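Long-range contact in tRNA uridine(34) acetyltransferase (PDB 6IA8), which catalyses formation of 5-(carboxymethyl)uridine at wobble position 34 of tRNAs from acetyl-CoA, using S-adenosyl-L-methionine and a [4Fe-4S] cluster: residues A[174-186]-A[495-509]. Numbering follows the deposited sequence.
Sequences AQKINETAKHRCV and GIGVREYYRKLGYKR. With SO4 (sulfate ion), chain G; SO4 (sulfate ion), chain H; SO4 (sulfate ion), chain D.
Glu179 sets its CG anti to its own carbonyl carbon (chi1 -65°) and stays extended beyond it, which carries the carboxylate to Arg499 and Arg503; both arginines start with the same first torsion and run straight from CG to NE. The two oxygens are shared out. Glu179 OE2 takes NH1 of Arg499 at 3.1 Å on its anti side, somewhat out of the plane, with the carboxylate and guanidinium planes nearly perpendicular (86°). Glu179 OE1 is met from above the carboxylate plane by NH1 of Arg503, also 3.1 Å away, while NH2 of Arg503 adds a weak bond to OE1 and its NE holds a sulfate oxygen. Arginine suits both places because its long chain can reach from the helix 499-504 and its flat guanidinium offers N-H groups at the edge. A lysine in place of Glu179 would probably leave both guanidinium groups without this carboxylate and set positive charge against positive charge. This cluster ties the radical SAM core, through Glu179 next to helix 171-178, to the GNAT acetyltransferase domain, whose Tyr502, on the same short helix as the arginines, is an acetyl-CoA-binding residue by similarity. Beside the charges, Ile496 points toward helix 171-178, its CG2 against Gln175 O (3.2 Å) and its CD1 3.8 Å from CG of Gln175, whose NE2 is hydrogen-bonded to the carbonyl of Lys207. Gly497 gives its N-H to Cys185 O at 2.7 Å, and it must be small, since a side chain there would collide with CB of Arg184. Asn178 OD1 accepts the N-H of Cys185 (N to OD1 2.8 Å) on a lone pair. A water bridges Glu179 O and Ile496 O to the N-H of Glu500. One residue on from Cys185, Val186 CB meets CG2 of Val498 at 3.6 Å, two branched side chains in apolar contact.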
ATOM      1  N   ALA A 174     -14.115 -17.668   9.572  1.00 38.58           N
ATOM      2  CA  ALA A 174     -13.534 -16.493  10.221  1.00 39.96           C
ATOM      3  C   ALA A 174     -13.733 -15.242   9.368  1.00 37.61           C
ATOM      4  O   ALA A 174     -13.971 -14.138   9.887  1.00 32.29           O
ATOM      5  CB  ALA A 174     -12.046 -16.735  10.474  1.00 37.92           C
ATOM      6  N   GLN A 175     -13.608 -15.384   8.051  1.00 37.09           N
ATOM      7  CA  GLN A 175     -13.831 -14.239   7.173  1.00 35.17           C
ATOM      8  C   GLN A 175     -15.281 -13.772   7.263  1.00 37.87           C
ATOM      9  O   GLN A 175     -15.559 -12.573   7.393  1.00 38.28           O
ATOM     10  CB  GLN A 175     -13.459 -14.606   5.732  1.00 36.41           C
ATOM     11  CG  GLN A 175     -11.978 -14.782   5.530  1.00 35.91           C
ATOM     12  CD  GLN A 175     -11.622 -15.398   4.188  1.00 43.96           C
ATOM     13  OE1 GLN A 175     -12.403 -16.169   3.656  1.00 39.14           O
ATOM     14  NE2 GLN A 175     -10.427 -15.089   3.655  1.00 42.74           N
ATOM     15  N   LYS A 176     -16.222 -14.718   7.243  1.00 35.81           N
ATOM     16  CA  LYS A 176     -17.635 -14.361   7.285  1.00 42.67           C
ATOM     17  C   LYS A 176     -17.964 -13.681   8.598  1.00 39.89           C
ATOM     18  O   LYS A 176     -18.652 -12.654   8.626  1.00 39.67           O
ATOM     19  CB  LYS A 176     -18.494 -15.609   7.094  1.00 45.73           C
ATOM     20  CG  LYS A 176     -19.982 -15.360   7.065  1.00 48.62           C
ATOM     21  N   ILE A 177     -17.468 -14.241   9.704  1.00 40.76           N
ATOM     22  CA  ILE A 177     -17.694 -13.629  11.007  1.00 39.87           C
ATOM     23  C   ILE A 177     -17.134 -12.211  11.032  1.00 44.23           C
ATOM     24  O   ILE A 177     -17.758 -11.290  11.574  1.00 38.09           O
ATOM     25  CB  ILE A 177     -17.068 -14.490  12.116  1.00 38.24           C
ATOM     26  CG1 ILE A 177     -17.804 -15.829  12.223  1.00 49.59           C
ATOM     27  CG2 ILE A 177     -17.063 -13.707  13.434  1.00 35.26           C
ATOM     28  CD1 ILE A 177     -17.083 -16.854  13.097  1.00 41.66           C
ATOM     29  N   ASN A 178     -15.938 -12.016  10.462  1.00 35.41           N
ATOM     30  CA  ASN A 178     -15.274 -10.719  10.548  1.00 33.49           C
ATOM     31  C   ASN A 178     -16.037  -9.625   9.802  1.00 38.92           C
ATOM     32  O   ASN A 178     -15.871  -8.445  10.114  1.00 35.98           O
ATOM     33  CB  ASN A 178     -13.845 -10.822  10.006  1.00 32.28           C
ATOM     34  CG  ASN A 178     -13.050  -9.576  10.247  1.00 41.08           C
ATOM     35  OD1 ASN A 178     -12.810  -8.804   9.353  1.00 33.42           O
ATOM     36  ND2 ASN A 178     -12.648  -9.372  11.473  1.00 34.77           N
ATOM     37  N   GLU A 179     -16.899  -9.987   8.848  1.00 34.76           N
ATOM     38  CA  GLU A 179     -17.614  -8.977   8.073  1.00 48.11           C
ATOM     39  C   GLU A 179     -18.438  -8.062   8.959  1.00 47.15           C
ATOM     40  O   GLU A 179     -18.707  -6.921   8.562  1.00 50.26           O
ATOM     41  CB  GLU A 179     -18.528  -9.629   7.023  1.00 44.79           C
ATOM     42  CG  GLU A 179     -17.775 -10.391   5.959  1.00 38.55           C
ATOM     43  CD  GLU A 179     -18.650 -10.973   4.898  1.00 46.93           C
ATOM     44  OE1 GLU A 179     -19.821 -10.612   4.896  1.00 49.79           O
ATOM     45  OE2 GLU A 179     -18.163 -11.774   4.072  1.00 52.08           O
ATOM     46  N   THR A 180     -18.856  -8.544  10.150  1.00 46.79           N
ATOM     47  CA  THR A 180     -19.661  -7.755  11.078  1.00 58.26           C
ATOM     48  C   THR A 180     -19.070  -7.720  12.487  1.00 54.08           C
ATOM     49  O   THR A 180     -19.790  -7.429  13.458  1.00 45.32           O
ATOM     50  CB  THR A 180     -21.093  -8.292  11.136  1.00 61.07           C
ATOM     51  OG1 THR A 180     -21.067  -9.660  11.537  1.00 46.05           O
ATOM     52  CG2 THR A 180     -21.779  -8.217   9.786  1.00 49.55           C
ATOM     53  N   ALA A 181     -17.774  -7.985  12.623  1.00 38.87           N
ATOM     54  CA  ALA A 181     -17.147  -8.042  13.932  1.00 42.88           C
ATOM     55  C   ALA A 181     -16.892  -6.638  14.495  1.00 42.27           C
ATOM     56  O   ALA A 181     -17.053  -5.618  13.818  1.00 43.14           O
ATOM     57  CB  ALA A 181     -15.831  -8.821  13.855  1.00 45.49           C
ATOM     58  N   LYS A 182     -16.460  -6.601  15.762  1.00 40.55           N
ATOM     59  CA  LYS A 182     -16.091  -5.331  16.379  1.00 50.60           C
ATOM     60  C   LYS A 182     -14.773  -4.799  15.824  1.00 52.18           C
ATOM     61  O   LYS A 182     -14.575  -3.585  15.759  1.00 50.93           O
ATOM     62  CB  LYS A 182     -15.999  -5.487  17.895  1.00 54.03           C
ATOM     63  CG  LYS A 182     -17.347  -5.639  18.591  1.00 71.59           C
ATOM     64  CD  LYS A 182     -17.198  -5.646  20.122  1.00 59.85           C
ATOM     65  N   HIS A 183     -13.871  -5.677  15.405  1.00 35.44           N
ATOM     66  CA  HIS A 183     -12.583  -5.293  14.822  1.00 36.94           C
ATOM     67  C   HIS A 183     -12.579  -5.824  13.394  1.00 35.31           C
ATOM     68  O   HIS A 183     -12.309  -7.003  13.158  1.00 39.83           O
ATOM     69  CB  HIS A 183     -11.421  -5.853  15.632  1.00 38.27           C
ATOM     70  CG  HIS A 183     -11.495  -5.532  17.091  1.00 40.45           C
ATOM     71  ND1 HIS A 183     -11.158  -4.294  17.598  1.00 48.01           N
ATOM     72  CD2 HIS A 183     -11.850  -6.292  18.153  1.00 45.59           C
ATOM     73  CE1 HIS A 183     -11.298  -4.309  18.913  1.00 48.82           C
ATOM     74  NE2 HIS A 183     -11.711  -5.511  19.274  1.00 45.07           N
ATOM     75  N   ARG A 184     -12.938  -4.984  12.439  1.00 33.98           N
ATOM     76  CA  ARG A 184     -13.083  -5.428  11.058  1.00 32.51           C
ATOM     77  C   ARG A 184     -11.771  -5.313  10.301  1.00 33.16           C
ATOM     78  O   ARG A 184     -11.087  -4.284  10.388  1.00 32.20           O
ATOM     79  CB  ARG A 184     -14.147  -4.606  10.343  1.00 37.61           C
ATOM     80  CG  ARG A 184     -15.509  -4.714  10.980  1.00 46.94           C
ATOM     81  CD  ARG A 184     -16.576  -4.400   9.964  1.00 53.83           C
ATOM     82  NE  ARG A 184     -17.900  -4.260  10.546  1.00 89.29           N
ATOM     83  CZ  ARG A 184     -19.003  -4.040   9.837  1.00 86.93           C
ATOM     84  NH1 ARG A 184     -18.942  -3.961   8.512  1.00 82.68           N
ATOM     85  NH2 ARG A 184     -20.167  -3.909  10.454  1.00 66.09           N
ATOM     86  N   CYS A 185     -11.426  -6.375   9.564  1.00 34.19           N
ATOM     87  CA  CYS A 185     -10.260  -6.361   8.684  1.00 33.42           C
ATOM     88  C   CYS A 185     -10.646  -5.647   7.392  1.00 36.33           C
ATOM     89  O   CYS A 185     -11.255  -6.243   6.495  1.00 37.91           O
ATOM     90  CB  CYS A 185      -9.768  -7.775   8.411  1.00 36.86           C
ATOM     91  SG  CYS A 185      -8.261  -7.753   7.324  1.00 36.43           S
ATOM     92  N   VAL A 186     -10.342  -4.343   7.314  1.00 33.37           N
ATOM     93  CA  VAL A 186     -10.718  -3.570   6.133  1.00 35.53           C
ATOM     94  C   VAL A 186      -9.671  -3.632   5.035  1.00 34.43           C
ATOM     95  O   VAL A 186      -9.946  -3.212   3.906  1.00 34.09           O
ATOM     96  CB  VAL A 186     -11.001  -2.095   6.477  1.00 41.02           C
ATOM     97  CG1 VAL A 186     -12.155  -2.017   7.498  1.00 36.71           C
ATOM     98  CG2 VAL A 186      -9.740  -1.399   6.992  1.00 35.13           C
ATOM     99  N   GLY A 495     -11.925  -5.186   1.095  1.00 32.80           N
ATOM    100  CA  GLY A 495     -11.513  -5.849   2.315  1.00 35.75           C
ATOM    101  C   GLY A 495     -12.655  -6.665   2.894  1.00 36.35           C
ATOM    102  O   GLY A 495     -13.839  -6.387   2.653  1.00 36.38           O
ATOM    103  N   ILE A 496     -12.290  -7.700   3.653  1.00 31.71           N
ATOM    104  CA  ILE A 496     -13.299  -8.556   4.272  1.00 39.65           C
ATOM    105  C   ILE A 496     -14.305  -7.709   5.044  1.00 40.85           C
ATOM    106  O   ILE A 496     -15.521  -7.903   4.933  1.00 44.80           O
ATOM    107  CB  ILE A 496     -12.622  -9.602   5.175  1.00 50.27           C
ATOM    108  CG1 ILE A 496     -11.726 -10.512   4.323  1.00 46.56           C
ATOM    109  CG2 ILE A 496     -13.660 -10.388   5.950  1.00 45.55           C
ATOM    110  CD1 ILE A 496     -10.628 -11.234   5.123  1.00 47.84           C
ATOM    111  N   GLY A 497     -13.811  -6.751   5.840  1.00 37.36           N
ATOM    112  CA  GLY A 497     -14.666  -5.947   6.681  1.00 44.01           C
ATOM    113  C   GLY A 497     -15.332  -4.775   6.000  1.00 40.64           C
ATOM    114  O   GLY A 497     -16.009  -3.988   6.664  1.00 49.34           O
ATOM    115  N   VAL A 498     -15.178  -4.649   4.688  1.00 32.90           N
ATOM    116  CA  VAL A 498     -15.803  -3.581   3.912  1.00 36.20           C
ATOM    117  C   VAL A 498     -16.900  -4.106   2.987  1.00 48.76           C
ATOM    118  O   VAL A 498     -17.602  -3.300   2.350  1.00 37.27           O
ATOM    119  CB  VAL A 498     -14.750  -2.809   3.084  1.00 39.47           C
ATOM    120  CG1 VAL A 498     -15.340  -1.513   2.521  1.00 51.90           C
ATOM    121  CG2 VAL A 498     -13.508  -2.530   3.886  1.00 53.59           C
ATOM    122  N   ARG A 499     -17.054  -5.423   2.865  1.00 39.27           N
ATOM    123  CA  ARG A 499     -18.037  -5.970   1.940  1.00 41.85           C
ATOM    124  C   ARG A 499     -19.416  -5.395   2.222  1.00 43.95           C
ATOM    125  O   ARG A 499     -20.175  -5.092   1.294  1.00 42.94           O
ATOM    126  CB  ARG A 499     -18.031  -7.498   2.049  1.00 48.31           C
ATOM    127  CG  ARG A 499     -16.706  -8.113   1.552  1.00 44.22           C
ATOM    128  CD  ARG A 499     -16.624  -9.616   1.800  1.00 53.01           C
ATOM    129  NE  ARG A 499     -15.417 -10.190   1.216  1.00 63.97           N
ATOM    130  CZ  ARG A 499     -14.884 -11.355   1.575  1.00 87.16           C
ATOM    131  NH1 ARG A 499     -15.449 -12.083   2.528  1.00 74.65           N
ATOM    132  NH2 ARG A 499     -13.775 -11.788   0.987  1.00 83.02           N
ATOM    133  N   GLU A 500     -19.748  -5.225   3.507  1.00 39.38           N
ATOM    134  CA  GLU A 500     -21.068  -4.722   3.878  1.00 46.43           C
ATOM    135  C   GLU A 500     -21.312  -3.352   3.265  1.00 43.78           C
ATOM    136  O   GLU A 500     -22.430  -3.042   2.845  1.00 41.87           O
ATOM    137  CB  GLU A 500     -21.209  -4.664   5.405  1.00 45.44           C
ATOM    138  CG  GLU A 500     -22.633  -4.583   5.897  1.00100.96           C
ATOM    139  CD  GLU A 500     -23.464  -5.780   5.476  1.00125.34           C
ATOM    140  OE1 GLU A 500     -24.365  -5.610   4.627  1.00125.26           O
ATOM    141  OE2 GLU A 500     -23.209  -6.893   5.985  1.00107.23           O
ATOM    142  N   TYR A 501     -20.273  -2.525   3.186  1.00 39.72           N
ATOM    143  CA  TYR A 501     -20.406  -1.192   2.610  1.00 39.78           C
ATOM    144  C   TYR A 501     -20.827  -1.271   1.153  1.00 50.78           C
ATOM    145  O   TYR A 501     -21.716  -0.535   0.717  1.00 42.62           O
ATOM    146  CB  TYR A 501     -19.083  -0.437   2.736  1.00 42.85           C
ATOM    147  CG  TYR A 501     -19.071   0.942   2.088  1.00 36.41           C
ATOM    148  CD1 TYR A 501     -19.520   2.066   2.778  1.00 41.21           C
ATOM    149  CD2 TYR A 501     -18.638   1.107   0.788  1.00 33.40           C
ATOM    150  CE1 TYR A 501     -19.508   3.328   2.185  1.00 40.87           C
ATOM    151  CE2 TYR A 501     -18.618   2.359   0.178  1.00 39.52           C
ATOM    152  CZ  TYR A 501     -19.063   3.469   0.876  1.00 39.85           C
ATOM    153  OH  TYR A 501     -19.041   4.705   0.284  1.00 45.26           O
ATOM    154  N   TYR A 502     -20.212  -2.172   0.388  1.00 40.36           N
ATOM    155  CA  TYR A 502     -20.572  -2.305  -1.021  1.00 38.66           C
ATOM    156  C   TYR A 502     -21.930  -2.974  -1.208  1.00 42.23           C
ATOM    157  O   TYR A 502     -22.632  -2.689  -2.191  1.00 36.80           O
ATOM    158  CB  TYR A 502     -19.455  -3.057  -1.765  1.00 33.44           C
ATOM    159  CG  TYR A 502     -18.145  -2.245  -1.750  1.00 34.21           C
ATOM    160  CD1 TYR A 502     -18.013  -1.119  -2.518  1.00 32.52           C
ATOM    161  CD2 TYR A 502     -17.072  -2.594  -0.923  1.00 30.82           C
ATOM    162  CE1 TYR A 502     -16.861  -0.348  -2.488  1.00 35.68           C
ATOM    163  CE2 TYR A 502     -15.916  -1.827  -0.871  1.00 35.19           C
ATOM    164  CZ  TYR A 502     -15.812  -0.711  -1.678  1.00 34.85           C
ATOM    165  OH  TYR A 502     -14.672   0.058  -1.667  1.00 36.99           O
ATOM    166  N   ARG A 503     -22.328  -3.846  -0.286  1.00 41.37           N
ATOM    167  CA  ARG A 503     -23.671  -4.396  -0.367  1.00 45.55           C
ATOM    168  C   ARG A 503     -24.707  -3.288  -0.287  1.00 49.49           C
ATOM    169  O   ARG A 503     -25.702  -3.313  -1.018  1.00 44.29           O
ATOM    170  CB  ARG A 503     -23.909  -5.425   0.737  1.00 49.37           C
ATOM    171  CG  ARG A 503     -23.113  -6.689   0.549  1.00 48.01           C
ATOM    172  CD  ARG A 503     -23.612  -7.847   1.479  1.00 55.76           C
ATOM    173  NE  ARG A 503     -22.774  -9.027   1.282  1.00 71.86           N
ATOM    174  CZ  ARG A 503     -21.803  -9.416   2.103  1.00 89.65           C
ATOM    175  NH1 ARG A 503     -21.542  -8.730   3.213  1.00 84.01           N
ATOM    176  NH2 ARG A 503     -21.095 -10.508   1.816  1.00 65.98           N
ATOM    177  N   LYS A 504     -24.493  -2.306   0.596  1.00 45.49           N
ATOM    178  CA  LYS A 504     -25.403  -1.166   0.678  1.00 57.07           C
ATOM    179  C   LYS A 504     -25.518  -0.445  -0.664  1.00 53.60           C
ATOM    180  O   LYS A 504     -26.545   0.174  -0.951  1.00 48.65           O
ATOM    181  CB  LYS A 504     -24.925  -0.181   1.749  1.00 55.55           C
ATOM    182  CG  LYS A 504     -25.459  -0.404   3.151  1.00 64.74           C
ATOM    183  CD  LYS A 504     -24.664  -1.433   3.922  1.00114.14           C
ATOM    184  CE  LYS A 504     -25.122  -1.505   5.376  1.00129.04           C
ATOM    185  NZ  LYS A 504     -24.794  -0.266   6.141  1.00 86.12           N
ATOM    186  N   LEU A 505     -24.474  -0.482  -1.483  1.00 47.59           N
ATOM    187  CA  LEU A 505     -24.492   0.176  -2.783  1.00 46.66           C
ATOM    188  C   LEU A 505     -24.958  -0.740  -3.911  1.00 49.21           C
ATOM    189  O   LEU A 505     -24.762  -0.405  -5.084  1.00 57.01           O
ATOM    190  CB  LEU A 505     -23.096   0.727  -3.105  1.00 44.67           C
ATOM    191  CG  LEU A 505     -22.481   1.666  -2.068  1.00 44.62           C
ATOM    192  CD1 LEU A 505     -21.221   2.278  -2.598  1.00 38.54           C
ATOM    193  CD2 LEU A 505     -23.478   2.748  -1.668  1.00 57.50           C
ATOM    194  N   GLY A 506     -25.560  -1.881  -3.589  1.00 45.30           N
ATOM    195  CA  GLY A 506     -26.109  -2.765  -4.598  1.00 46.37           C
ATOM    196  C   GLY A 506     -25.167  -3.828  -5.125  1.00 47.62           C
ATOM    197  O   GLY A 506     -25.515  -4.524  -6.085  1.00 50.75           O
ATOM    198  N   TYR A 507     -23.986  -3.973  -4.548  1.00 42.80           N
ATOM    199  CA  TYR A 507     -23.040  -4.979  -4.996  1.00 38.61           C
ATOM    200  C   TYR A 507     -23.304  -6.300  -4.287  1.00 35.80           C
ATOM    201  O   TYR A 507     -23.850  -6.341  -3.181  1.00 39.40           O
ATOM    202  CB  TYR A 507     -21.603  -4.512  -4.733  1.00 40.72           C
ATOM    203  CG  TYR A 507     -21.148  -3.403  -5.665  1.00 40.11           C
ATOM    204  CD1 TYR A 507     -21.610  -2.111  -5.506  1.00 37.59           C
ATOM    205  CD2 TYR A 507     -20.264  -3.656  -6.712  1.00 36.92           C
ATOM    206  CE1 TYR A 507     -21.211  -1.078  -6.384  1.00 35.44           C
ATOM    207  CE2 TYR A 507     -19.855  -2.655  -7.566  1.00 39.27           C
ATOM    208  CZ  TYR A 507     -20.353  -1.370  -7.416  1.00 34.10           C
ATOM    209  OH  TYR A 507     -19.976  -0.377  -8.292  1.00 39.55           O
ATOM    210  N   LYS A 508     -22.888  -7.380  -4.932  1.00 40.65           N
ATOM    211  CA  LYS A 508     -22.993  -8.721  -4.385  1.00 44.70           C
ATOM    212  C   LYS A 508     -21.666  -9.446  -4.569  1.00 37.69           C
ATOM    213  O   LYS A 508     -20.864  -9.099  -5.440  1.00 39.24           O
ATOM    214  CB  LYS A 508     -24.106  -9.524  -5.077  1.00 44.04           C
ATOM    215  CG  LYS A 508     -25.503  -8.943  -4.940  1.00 59.36           C
ATOM    216  N   ARG A 509     -21.459 -10.499  -3.775  1.00 44.44           N
ATOM    217  CA  ARG A 509     -20.245 -11.292  -3.915  1.00 53.00           C
ATOM    218  C   ARG A 509     -20.205 -11.945  -5.290  1.00 46.15           C
ATOM    219  O   ARG A 509     -21.156 -12.594  -5.715  1.00 46.48           O
ATOM    220  CB  ARG A 509     -20.157 -12.368  -2.832  1.00 53.84           C
ATOM    221  CG  ARG A 509     -19.631 -11.887  -1.497  1.00117.44           C
ATOM    222  CD  ARG A 509     -18.179 -11.457  -1.566  1.00136.70           C
ATOM    223  NE  ARG A 509     -17.236 -12.564  -1.718  1.00124.27           N
ATOM    224  CZ  ARG A 509     -16.930 -13.430  -0.756  1.00112.11           C
ATOM    225  NH1 ARG A 509     -17.510 -13.341   0.432  1.00 95.85           N
ATOM    226  NH2 ARG A 509     -16.049 -14.393  -0.985  1.00115.32           N
TER
HETATM  227  S   SO4 G 606     -23.909 -11.288  -1.134  1.00 94.50           S
HETATM  228  O1  SO4 G 606     -22.824 -10.321  -1.260  1.00 94.71           O
HETATM  229  O2  SO4 G 606     -25.170 -10.566  -1.000  1.00 85.22           O
HETATM  230  O3  SO4 G 606     -23.680 -12.116   0.044  1.00111.49           O
HETATM  231  O4  SO4 G 606     -23.963 -12.140  -2.315  1.00 99.53           O
HETATM  232  S   SO4 H 607     -12.751  -5.435  22.850  1.00112.02           S
HETATM  233  O1  SO4 H 607     -13.853  -5.825  21.967  1.00112.63           O
HETATM  234  O2  SO4 H 607     -12.986  -4.079  23.338  1.00112.91           O
HETATM  235  O3  SO4 H 607     -12.680  -6.357  23.980  1.00114.69           O
HETATM  236  O4  SO4 H 607     -11.481  -5.472  22.124  1.00107.28           O
HETATM  237  S   SO4 D 603     -19.718   7.970   1.955  1.00 44.97           S
HETATM  238  O1  SO4 D 603     -20.363   8.174   0.644  1.00 41.04           O
HETATM  239  O2  SO4 D 603     -20.421   8.884   2.901  1.00 47.06           O
HETATM  240  O3  SO4 D 603     -19.855   6.574   2.346  1.00 42.73           O
HETATM  241  O4  SO4 D 603     -18.304   8.373   1.876  1.00 42.32           O
HETATM  242  O   HOH W   1     -18.160  -6.319   5.773  1.00 41.50           O
HETATM  243  O   HOH W   2     -11.531  -2.338   0.974  1.00 58.18           O